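Local coordinates for GTPase HflX (Sulfolobus solfataricus P2, PDB 2QTF), which hydrolyses GTP, for which it is specific, and associates with the 50S ribosomal subunit, with a possible role in protein synthesis or ribosome biogenesis, at residues Glu13-Ala16 / Ile17-Glu21; Ser144-Lys147 / Phe148-Arg152; Ile153-Leu156 / Met157-Glu161; Glu271-Leu274 / Ile275-Leu278; Leu341-Leu344 / Arg345-Tyr349. All blocks are in the same frame, centred on the assembly; numbering follows the deposited sequence.

Contact 1 (Glu13-Ala16 / Ile17-Glu21); sequences EEEA and IALVE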
# COMPACT_ATOMS: atom_id res chain seq x y z
N GLU A 13 -8.17 -3.44 -12.69
CA GLU A 13 -7.77 -4.76 -12.27
C GLU A 13 -6.30 -4.92 -11.79
O GLU A 13 -6.00 -5.57 -10.78
CB GLU A 13 -8.02 -5.78 -13.40
CG GLU A 13 -7.59 -7.15 -13.03
CD GLU A 13 -7.92 -8.20 -14.14
OE1 GLU A 13 -9.08 -8.13 -14.62
OE2 GLU A 13 -7.01 -9.07 -14.45
N GLU A 14 -5.38 -4.38 -12.58
CA GLU A 14 -3.93 -4.55 -12.26
C GLU A 14 -3.63 -3.82 -10.95
O GLU A 14 -2.91 -4.36 -10.10
CB GLU A 14 -3.12 -3.85 -13.33
CG GLU A 14 -1.63 -4.08 -13.36
CD GLU A 14 -1.06 -3.58 -14.77
OE1 GLU A 14 -1.18 -2.35 -15.08
OE2 GLU A 14 -0.64 -4.44 -15.59
N GLU A 15 -4.13 -2.60 -10.81
CA GLU A 15 -3.95 -1.82 -9.56
C GLU A 15 -4.59 -2.55 -8.35
O GLU A 15 -3.96 -2.70 -7.29
CB GLU A 15 -4.59 -0.43 -9.70
CG GLU A 15 -4.15 0.52 -8.57
CD GLU A 15 -2.85 1.29 -8.93
OE1 GLU A 15 -2.22 1.06 -10.02
OE2 GLU A 15 -2.45 2.12 -8.10
N ALA A 16 -5.86 -2.98 -8.50
CA ALA A 16 -6.53 -3.76 -7.43
C ALA A 16 -5.82 -5.05 -7.00
O ALA A 16 -5.76 -5.43 -5.84
CB ALA A 16 -8.00 -4.05 -7.82
N ILE A 17 -5.31 -5.81 -7.94
CA ILE A 17 -4.50 -6.95 -7.60
C ILE A 17 -3.32 -6.63 -6.65
O ILE A 17 -3.10 -7.32 -5.62
CB ILE A 17 -3.95 -7.68 -8.87
CG1 ILE A 17 -5.11 -8.44 -9.58
CG2 ILE A 17 -2.87 -8.74 -8.45
CD1 ILE A 17 -4.72 -8.77 -11.05
N ALA A 18 -2.61 -5.61 -7.02
CA ALA A 18 -1.42 -5.18 -6.23
C ALA A 18 -1.89 -4.60 -4.89
O ALA A 18 -1.28 -4.86 -3.89
CB ALA A 18 -0.59 -4.11 -7.09
N LEU A 19 -3.02 -3.89 -4.83
CA LEU A 19 -3.64 -3.53 -3.48
C LEU A 19 -4.05 -4.76 -2.60
O LEU A 19 -3.83 -4.81 -1.36
CB LEU A 19 -4.81 -2.60 -3.69
CG LEU A 19 -4.44 -1.26 -4.35
CD1 LEU A 19 -5.65 -0.51 -4.82
CD2 LEU A 19 -3.58 -0.35 -3.31
N VAL A 20 -4.74 -5.73 -3.21
CA VAL A 20 -5.15 -6.90 -2.44
C VAL A 20 -3.93 -7.66 -1.92
O VAL A 20 -3.96 -8.15 -0.76
CB VAL A 20 -6.06 -7.83 -3.33
CG1 VAL A 20 -6.32 -9.22 -2.67
CG2 VAL A 20 -7.33 -7.07 -3.64
N GLU A 21 -2.89 -7.78 -2.76
CA GLU A 21 -1.69 -8.48 -2.25
C GLU A 21 -1.03 -7.58 -1.13
O GLU A 21 -0.52 -8.10 -0.15
CB GLU A 21 -0.72 -8.83 -3.40
CG GLU A 21 -1.42 -9.74 -4.44
CD GLU A 21 -0.51 -10.07 -5.64
OE1 GLU A 21 0.45 -9.31 -5.93
OE2 GLU A 21 -0.75 -11.09 -6.31
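Ile17 meets Glu13 one turn back through both backbone and side chain. Among the backbone bonds, Ile17 N to Glu13 O, Leu19 N to Glu15 O and Val20 N to Ala16 O are short and close to straight, the last being 2.8 Å. Ala18 N to Glu14 O is weak at 3.3 Å; this i to i+4 pattern defines an alpha-helix. The apolar contacts follow the same spacing. Glu13 and Ile17 run side by side in one direction, and CD1 of Ile17 touches the aliphatic CG of Glu13 at 3.8 Å. With CG1 of Ile17 beside its own backbone N (chi1 -72°), that branch is led back over Glu13 O. Leu19 CD1 approaches Glu15 CG more loosely, at 4.2 Å, the two chains being inclined to each other. Helix 13-22 is the crossover of a beta-alpha-beta unit between parallel strands 2-7 and 25-31, and Ala16, Ile17 and Val20 press on Leu6 of the first strand. The charged ends look elsewhere: Glu13 forms a salt bridge with Lys10, and Glu15 one with Arg238. Bent at chi2 (89°), the Glu15 chain also touches Thr188, a residue inferred to bind GTP.

Contact 2 (Ser144-Lys147 / Phe148-Arg152); sequences STIK and FYKRR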
# COMPACT_ATOMS: atom_id res chain seq x y z
N SER A 144 -29.01 2.01 20.32
CA SER A 144 -28.05 1.47 21.32
C SER A 144 -26.63 1.24 20.71
O SER A 144 -25.59 1.73 21.22
CB SER A 144 -28.59 0.17 21.91
OG SER A 144 -27.79 -0.35 23.02
N THR A 145 -26.61 0.47 19.61
CA THR A 145 -25.37 0.14 18.91
C THR A 145 -24.86 1.40 18.26
O THR A 145 -23.70 1.72 18.34
CB THR A 145 -25.56 -0.96 17.90
OG1 THR A 145 -26.02 -2.12 18.59
CG2 THR A 145 -24.17 -1.38 17.27
N ILE A 146 -25.78 2.21 17.72
CA ILE A 146 -25.39 3.52 17.21
C ILE A 146 -24.72 4.39 18.24
O ILE A 146 -23.68 4.99 17.94
CB ILE A 146 -26.57 4.33 16.64
CG1 ILE A 146 -26.97 3.71 15.33
CG2 ILE A 146 -26.07 5.67 16.29
CD1 ILE A 146 -26.06 4.22 14.18
N LYS A 147 -25.28 4.46 19.47
CA LYS A 147 -24.67 5.34 20.43
C LYS A 147 -23.30 4.78 20.86
O LYS A 147 -22.38 5.53 21.14
CB LYS A 147 -25.62 5.63 21.66
CG LYS A 147 -26.94 6.31 21.24
CD LYS A 147 -28.01 6.35 22.37
CE LYS A 147 -27.95 7.64 23.24
NZ LYS A 147 -28.67 8.89 22.68
N PHE A 148 -23.19 3.47 20.98
CA PHE A 148 -21.95 2.85 21.38
C PHE A 148 -20.80 3.24 20.42
O PHE A 148 -19.70 3.59 20.86
CB PHE A 148 -22.16 1.34 21.42
CG PHE A 148 -20.91 0.54 21.79
CD1 PHE A 148 -20.42 0.53 23.08
CD2 PHE A 148 -20.25 -0.25 20.81
CE1 PHE A 148 -19.29 -0.25 23.40
CE2 PHE A 148 -19.10 -1.00 21.12
CZ PHE A 148 -18.62 -0.98 22.40
N TYR A 149 -21.06 3.13 19.12
CA TYR A 149 -20.04 3.50 18.10
C TYR A 149 -19.69 4.99 18.16
O TYR A 149 -18.52 5.35 18.13
CB TYR A 149 -20.55 3.12 16.68
CG TYR A 149 -20.29 1.61 16.36
CD1 TYR A 149 -20.98 0.58 17.04
CD2 TYR A 149 -19.30 1.24 15.44
CE1 TYR A 149 -20.73 -0.80 16.77
CE2 TYR A 149 -19.03 -0.14 15.20
CZ TYR A 149 -19.75 -1.14 15.85
OH TYR A 149 -19.46 -2.51 15.55
N LYS A 150 -20.71 5.85 18.25
CA LYS A 150 -20.42 7.30 18.38
C LYS A 150 -19.58 7.62 19.59
O LYS A 150 -18.67 8.45 19.48
CB LYS A 150 -21.70 8.16 18.30
CG LYS A 150 -22.53 7.90 17.01
CD LYS A 150 -23.92 8.60 17.00
CE LYS A 150 -24.37 9.04 15.59
NZ LYS A 150 -25.72 9.77 15.61
N ARG A 151 -19.81 6.97 20.74
CA ARG A 151 -18.95 7.27 21.88
C ARG A 151 -17.51 6.86 21.63
O ARG A 151 -16.57 7.55 22.08
CB ARG A 151 -19.39 6.54 23.20
CG ARG A 151 -20.75 7.02 23.85
CD ARG A 151 -20.95 6.34 25.29
NE ARG A 151 -21.13 4.88 25.27
CZ ARG A 151 -22.28 4.27 24.95
NH1 ARG A 151 -23.35 5.00 24.61
NH2 ARG A 151 -22.38 2.93 24.98
N ARG A 152 -17.28 5.71 20.98
CA ARG A 152 -15.92 5.37 20.62
C ARG A 152 -15.32 6.32 19.60
O ARG A 152 -14.15 6.73 19.70
CB ARG A 152 -15.89 3.90 20.13
CG ARG A 152 -14.51 3.40 19.68
CD ARG A 152 -13.71 2.75 20.77
NE ARG A 152 -12.82 1.65 20.30
CZ ARG A 152 -11.77 1.26 21.02
NH1 ARG A 152 -11.51 1.88 22.20
NH2 ARG A 152 -10.98 0.24 20.62
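Between Ser144-Lys147 and Phe148-Arg152 the backbone makes four successive i to i+4 hydrogen bonds, from Phe148 N to Ser144 O (3.0 Å) through to Arg151 N to Lys147 O (3.0 Å), all with N-H...O angles above 155°. This is the first part of alpha-helix 145-164, which packs on helix 101-121 through Ile146 and Tyr149, both touching Ile119. Thr145 and Tyr149 extend in the same direction, and the methyl CG2 of Thr145 lies 3.5 Å from CE1 of the tyrosine ring. The methyl reaches the CD1-CE1 side of the ring because it is anti to the threonine backbone N, with OG1 beside the N (chi1 -60°). Thr145 O lies near the plane of the same ring, at its edge, 3.2 Å from CD1. Ile146 CG2 rests against the aliphatic part of Lys150, one turn further along, 3.7 Å from CD, the two side chains meeting at a slant. Arg151 folds back at chi3 (-66°), which carries its guanidinium toward the preceding turn: Phe148 CA sits over one face near the rim, and NH2 comes to the edge of the Phe148 ring in its plane. Lys147 O also lies over a guanidinium face, 3.6 Å from NH1.

Contact 3 (Ile153-Leu156 / Met157-Glu161); sequences INKL and MKELE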
# COMPACT_ATOMS: atom_id res chain seq x y z
N ILE A 153 -16.10 6.70 18.61
CA ILE A 153 -15.60 7.66 17.57
C ILE A 153 -15.24 8.99 18.30
O ILE A 153 -14.17 9.57 18.10
CB ILE A 153 -16.66 7.90 16.57
CG1 ILE A 153 -16.72 6.67 15.60
CG2 ILE A 153 -16.38 9.29 15.80
CD1 ILE A 153 -18.04 6.55 14.86
N ASN A 154 -16.14 9.46 19.19
CA ASN A 154 -15.82 10.71 19.95
C ASN A 154 -14.60 10.69 20.89
O ASN A 154 -13.77 11.61 20.87
CB ASN A 154 -17.08 11.30 20.54
CG ASN A 154 -18.00 11.81 19.47
OD1 ASN A 154 -17.53 12.31 18.37
ND2 ASN A 154 -19.30 11.72 19.74
N LYS A 155 -14.41 9.59 21.59
CA LYS A 155 -13.18 9.32 22.30
C LYS A 155 -11.90 9.33 21.45
O LYS A 155 -10.87 9.94 21.86
CB LYS A 155 -13.28 7.98 23.12
CG LYS A 155 -11.90 7.53 23.78
CD LYS A 155 -11.95 6.09 24.43
CE LYS A 155 -10.57 5.59 25.08
NZ LYS A 155 -10.77 4.09 25.28
N LEU A 156 -11.89 8.60 20.31
CA LEU A 156 -10.71 8.62 19.43
C LEU A 156 -10.45 10.07 18.91
O LEU A 156 -9.33 10.52 18.84
CB LEU A 156 -10.93 7.63 18.24
CG LEU A 156 -10.85 6.18 18.69
CD1 LEU A 156 -11.37 5.28 17.50
CD2 LEU A 156 -9.37 6.02 18.92
N MET A 157 -11.47 10.73 18.43
CA MET A 157 -11.28 12.12 17.93
C MET A 157 -10.70 13.02 19.00
O MET A 157 -9.73 13.76 18.73
CB MET A 157 -12.54 12.74 17.41
CG MET A 157 -12.91 12.10 16.11
SD MET A 157 -14.43 12.60 15.35
CE MET A 157 -14.02 14.26 14.66
N LYS A 158 -11.24 12.92 20.22
CA LYS A 158 -10.64 13.58 21.39
C LYS A 158 -9.17 13.29 21.58
O LYS A 158 -8.35 14.21 21.57
CB LYS A 158 -11.49 13.37 22.66
CG LYS A 158 -12.85 14.05 22.43
CD LYS A 158 -13.85 14.06 23.66
CE LYS A 158 -15.00 15.06 23.44
NZ LYS A 158 -16.14 15.05 24.50
N GLU A 159 -8.81 12.02 21.72
CA GLU A 159 -7.41 11.69 21.85
C GLU A 159 -6.57 12.08 20.67
O GLU A 159 -5.41 12.48 20.87
CB GLU A 159 -7.24 10.23 22.15
CG GLU A 159 -8.36 9.77 23.07
CD GLU A 159 -8.19 8.34 23.52
OE1 GLU A 159 -7.70 7.52 22.70
OE2 GLU A 159 -8.55 8.05 24.69
N LEU A 160 -7.10 12.00 19.44
CA LEU A 160 -6.29 12.41 18.29
C LEU A 160 -5.98 13.93 18.37
O LEU A 160 -4.83 14.34 18.12
CB LEU A 160 -6.94 12.09 16.94
CG LEU A 160 -6.81 10.59 16.61
CD1 LEU A 160 -7.82 10.26 15.47
CD2 LEU A 160 -5.38 10.25 16.20
N GLU A 161 -6.98 14.72 18.72
CA GLU A 161 -6.78 16.15 18.78
C GLU A 161 -5.74 16.48 19.86
O GLU A 161 -4.94 17.38 19.69
CB GLU A 161 -8.10 16.88 19.01
CG GLU A 161 -8.03 18.34 18.56
CD GLU A 161 -7.66 18.48 17.07
OE1 GLU A 161 -7.73 17.46 16.26
OE2 GLU A 161 -7.29 19.64 16.71
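Met157 follows Ile153 by one helical turn, its N bonded to Ile153 O at 3.0 Å and its side chain running beside that of the isoleucine. With chi1 at -72° the methionine CG stands beside its own backbone N and over Ile153 O, and the thioether SD touches the isoleucine CG2 methyl at 3.9 Å. Lys158 donates its N to Asn154 O at 2.9 Å, and its first methylene beyond CB, CG, packs close on the same oxygen before the extended chain leads off. Glu159 continues the backbone pattern toward Lys155, although the place of that carbonyl is less certain in the model. Its carboxylate lies obliquely across the lysine chain: OE2 is 3.2 Å from Lys155 CE, while NZ of Lys155 stays 4.6 Å from OE2 of Glu159, beyond a salt bridge. The attraction is therefore probably only a longer-range one. A glutamine at Glu159 would probably leave the Lys155 ammonium without this nearby negative charge. Leu160 N reaches Leu156 O at 2.7 Å, and the leucine CG packs over that oxygen at 3.4 Å. On the side facing helix 101-121, Ile153 touches Leu109 and Leu112, Glu159 touches Met105 and Leu160 touches Gln106. This is a regular alpha-helix that runs antiparallel to helix 101-121, so that the two make a helical hairpin in the middle region of HflX.

Contact 4 (Glu271-Leu274 / Ile275-Leu278); sequences ENLL and IETL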
# COMPACT_ATOMS: atom_id res chain seq x y z
N GLU A 271 8.21 8.38 -20.70
CA GLU A 271 8.92 9.53 -20.13
C GLU A 271 8.04 10.54 -19.44
O GLU A 271 8.38 10.96 -18.36
CB GLU A 271 9.97 10.21 -21.08
CG GLU A 271 11.27 9.23 -21.22
CD GLU A 271 12.41 9.68 -22.19
OE1 GLU A 271 13.23 10.58 -21.81
OE2 GLU A 271 12.52 9.08 -23.32
N ASN A 272 6.88 10.86 -20.00
CA ASN A 272 6.02 11.88 -19.36
C ASN A 272 5.40 11.36 -18.03
O ASN A 272 5.34 12.09 -17.05
CB ASN A 272 4.98 12.49 -20.36
CG ASN A 272 5.71 13.32 -21.57
OD1 ASN A 272 5.40 13.12 -22.76
ND2 ASN A 272 6.69 14.16 -21.24
N LEU A 273 4.96 10.11 -18.01
CA LEU A 273 4.43 9.47 -16.81
C LEU A 273 5.55 9.29 -15.75
O LEU A 273 5.32 9.40 -14.56
CB LEU A 273 3.74 8.15 -17.15
CG LEU A 273 2.97 7.41 -16.04
CD1 LEU A 273 1.96 8.29 -15.25
CD2 LEU A 273 2.27 6.20 -16.55
N LEU A 274 6.75 8.99 -16.19
CA LEU A 274 7.87 8.81 -15.26
C LEU A 274 8.08 10.15 -14.61
O LEU A 274 8.29 10.30 -13.38
CB LEU A 274 9.09 8.39 -16.12
CG LEU A 274 10.25 7.58 -15.64
CD1 LEU A 274 9.84 6.52 -14.56
CD2 LEU A 274 10.99 7.00 -16.87
N ILE A 275 7.99 11.21 -15.41
CA ILE A 275 8.24 12.53 -14.82
C ILE A 275 7.19 12.87 -13.74
O ILE A 275 7.50 13.37 -12.67
CB ILE A 275 8.22 13.65 -15.92
CG1 ILE A 275 9.49 13.58 -16.78
CG2 ILE A 275 8.10 15.05 -15.28
CD1 ILE A 275 9.32 14.32 -18.09
N GLU A 276 5.96 12.66 -14.11
CA GLU A 276 4.80 12.90 -13.22
C GLU A 276 4.93 12.04 -11.97
O GLU A 276 4.66 12.49 -10.87
CB GLU A 276 3.48 12.48 -13.92
CG GLU A 276 3.08 13.35 -15.17
CD GLU A 276 1.74 12.81 -15.82
OE1 GLU A 276 0.98 12.15 -15.04
OE2 GLU A 276 1.45 13.01 -17.09
N THR A 277 5.26 10.77 -12.15
CA THR A 277 5.38 9.87 -10.93
C THR A 277 6.46 10.37 -9.94
O THR A 277 6.29 10.42 -8.71
CB THR A 277 5.62 8.42 -11.40
OG1 THR A 277 4.54 8.10 -12.26
CG2 THR A 277 5.51 7.43 -10.23
N LEU A 278 7.59 10.77 -10.50
CA LEU A 278 8.65 11.38 -9.68
C LEU A 278 8.25 12.65 -9.11
O LEU A 278 8.50 12.92 -7.96
CB LEU A 278 9.95 11.59 -10.52
CG LEU A 278 10.89 10.41 -10.81
CD1 LEU A 278 11.93 10.94 -11.74
CD2 LEU A 278 11.64 9.96 -9.52
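Thr277 grips Leu273 O twice, through its N and through its hydroxyl OG1, each at 2.8 Å. The two donors arrive from opposite faces of the carbonyl plane, and OG1 is the more tilted, standing 34° from it. The hydroxyl is brought there by chi1 of -56°, which sets OG1 next to the backbone N and directs it back toward the previous turn. The hydroxyl of this buried threonine thus has a partner within its own helix, and the side chain also touches Tyr187, which is inferred to bind GTP. Also close is the bond of Leu278 N to Leu274 O at 3.0 Å, and the buried side chains of both leucines turn into the domain. The exposed side is looser. Glu276 runs extended past Asn272; only its CG comes near, 3.2 Å from Asn272 O. OE1 of Glu276 comes no nearer than 4.0 Å to CD1 of Leu273, and the glutamate and leucine side chains cross at about a right angle. Asn272 and Ile275 lie alongside each other, yet ND2 and CD1 are still 4.1 Å apart. Ile275 N to Glu271 O, at 149°, is more bent than the other backbone bonds here. Helix 271-288 links the parallel strands 260-266 and 295-300 of the G domain as a beta-alpha-beta crossover: Leu274 and Leu278 pack on Ile265, while Ile275 touches Leu319 and Leu278 touches Ser320 of helix 309-323.

Contact 5 (Leu341-Leu344 / Arg345-Tyr349); sequences LELL and RDKIY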
# COMPACT_ATOMS: atom_id res chain seq x y z
N LEU A 341 21.15 -6.95 -8.75
CA LEU A 341 20.90 -7.06 -7.33
C LEU A 341 22.15 -6.96 -6.46
O LEU A 341 22.09 -6.46 -5.29
CB LEU A 341 20.10 -8.32 -7.08
CG LEU A 341 18.59 -7.94 -7.16
CD1 LEU A 341 17.94 -6.70 -7.88
CD2 LEU A 341 18.02 -9.10 -7.65
N GLU A 342 23.30 -7.27 -7.05
CA GLU A 342 24.54 -7.10 -6.36
C GLU A 342 24.84 -5.62 -6.27
O GLU A 342 25.27 -5.12 -5.25
CB GLU A 342 25.68 -7.85 -7.05
CG GLU A 342 27.07 -7.65 -6.28
CD GLU A 342 27.16 -8.26 -4.85
OE1 GLU A 342 26.34 -9.13 -4.57
OE2 GLU A 342 28.14 -7.86 -4.11
N LEU A 343 24.52 -4.88 -7.33
CA LEU A 343 24.65 -3.41 -7.18
C LEU A 343 23.75 -2.85 -6.09
O LEU A 343 24.18 -2.00 -5.31
CB LEU A 343 24.33 -2.67 -8.53
CG LEU A 343 24.35 -1.12 -8.56
CD1 LEU A 343 25.68 -0.53 -8.16
CD2 LEU A 343 23.90 -0.63 -10.02
N LEU A 344 22.52 -3.30 -6.05
CA LEU A 344 21.54 -2.79 -5.09
C LEU A 344 22.09 -3.17 -3.66
O LEU A 344 22.16 -2.31 -2.74
CB LEU A 344 20.24 -3.59 -5.31
CG LEU A 344 19.17 -3.44 -4.16
CD1 LEU A 344 18.72 -2.01 -4.07
CD2 LEU A 344 17.90 -4.38 -4.35
N ARG A 345 22.45 -4.44 -3.48
CA ARG A 345 23.17 -4.82 -2.22
C ARG A 345 24.32 -3.95 -1.86
O ARG A 345 24.38 -3.48 -0.73
CB ARG A 345 23.64 -6.34 -2.33
CG ARG A 345 24.48 -6.86 -1.08
CD ARG A 345 24.99 -8.32 -1.39
NE ARG A 345 25.85 -8.77 -0.29
CZ ARG A 345 27.10 -8.41 -0.18
NH1 ARG A 345 27.62 -7.65 -1.15
NH2 ARG A 345 27.82 -8.87 0.84
N ASP A 346 25.30 -3.73 -2.77
CA ASP A 346 26.42 -2.92 -2.46
C ASP A 346 26.04 -1.44 -2.12
O ASP A 346 26.65 -0.79 -1.27
CB ASP A 346 27.35 -2.87 -3.63
CG ASP A 346 28.09 -4.24 -3.87
OD1 ASP A 346 28.12 -5.00 -2.89
OD2 ASP A 346 28.52 -4.49 -5.01
N LYS A 347 25.08 -0.91 -2.85
CA LYS A 347 24.66 0.48 -2.52
C LYS A 347 23.96 0.59 -1.15
O LYS A 347 24.21 1.53 -0.43
CB LYS A 347 23.73 1.05 -3.59
CG LYS A 347 24.44 1.18 -4.92
CD LYS A 347 25.41 2.40 -4.83
CE LYS A 347 26.29 2.47 -6.13
NZ LYS A 347 26.92 3.76 -5.92
N ILE A 348 23.18 -0.39 -0.77
CA ILE A 348 22.62 -0.43 0.59
C ILE A 348 23.66 -0.53 1.68
O ILE A 348 23.65 0.21 2.67
CB ILE A 348 21.63 -1.57 0.70
CG1 ILE A 348 20.35 -1.16 -0.12
CG2 ILE A 348 21.24 -1.77 2.16
CD1 ILE A 348 19.47 -2.34 -0.35
N TYR A 349 24.64 -1.41 1.46
CA TYR A 349 25.82 -1.41 2.34
C TYR A 349 26.51 -0.03 2.40
O TYR A 349 26.89 0.48 3.47
CB TYR A 349 26.88 -2.51 1.90
CG TYR A 349 28.03 -2.57 2.91
CD1 TYR A 349 27.83 -3.20 4.17
CD2 TYR A 349 29.25 -2.02 2.61
CE1 TYR A 349 28.87 -3.27 5.11
CE2 TYR A 349 30.32 -2.07 3.54
CZ TYR A 349 30.12 -2.70 4.77
OH TYR A 349 31.14 -2.73 5.67
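Arg345 and Glu342 run side by side, their guanidinium and carboxylate planes only 22° apart. Followed outward, CB of Arg345 sits 3.3 Å from Leu341 O, the carbonyl to which Arg345 N also bonds. CG is anti to the backbone N (chi1 178°), and beyond it the chain stays extended to NE, with CD passing OE1 of Glu342 at 3.5 Å. At the tip, NH1 makes a salt bridge to Glu342 OE2 (3.0 Å) and another to Asp346 OD1 (3.2 Å), whereas NH2 hydrogen-bonds Asn224 OD1. The two carboxylates come close, Glu342 OE2 to Asp346 OD1 being 3.1 Å, with their planes 82° apart; the shared guanidinium is likely to offset the repulsion. An asparagine at Asp346 would probably leave Arg345 NH1 with Glu342 as its one charged mate in this network. Elsewhere the contacts are between apolar parts of the side chains. The Leu343 side chain runs alongside that of Lys347, CD1 3.7 Å from CE, while Lys347 NZ forms its salt bridge with Asp329. Leu344 and Ile348 point the same way and meet CD1 to CD1 at 3.8 Å, both also packing on Leu199 of helix 192-200. Such i to i+3 and i+1 ion pairs on one face, with apolar i to i+4 pairs on another, mark an amphipathic helix, here the C-terminal helix 341-355 packed against the sheet of the G domain.

The five contacts follow one another along the chain, and each spans a little over two turns of one helix. Contacts 2 and 3 adjoin on helix 145-164, centres 14 Å apart, away from the annotated sites. Contacts 1 and 4 belong to the N-terminal and G-domain families, yet their nearest atoms are about 9 Å apart, and both border the P-loop residues inferred to bind GTP: Thr188 beside contact 1, Tyr187 beside contact 4. The Ala18 side chain is about 4 Å from a bound sulfate. Contact 5 shares the G domain with contact 4, centres 25 Å apart, and its Leu341 side chain lies about 5 Å from that of Ala335, inferred to bind GTP. Contacts 2 and 5 are 52 Å apart between centres.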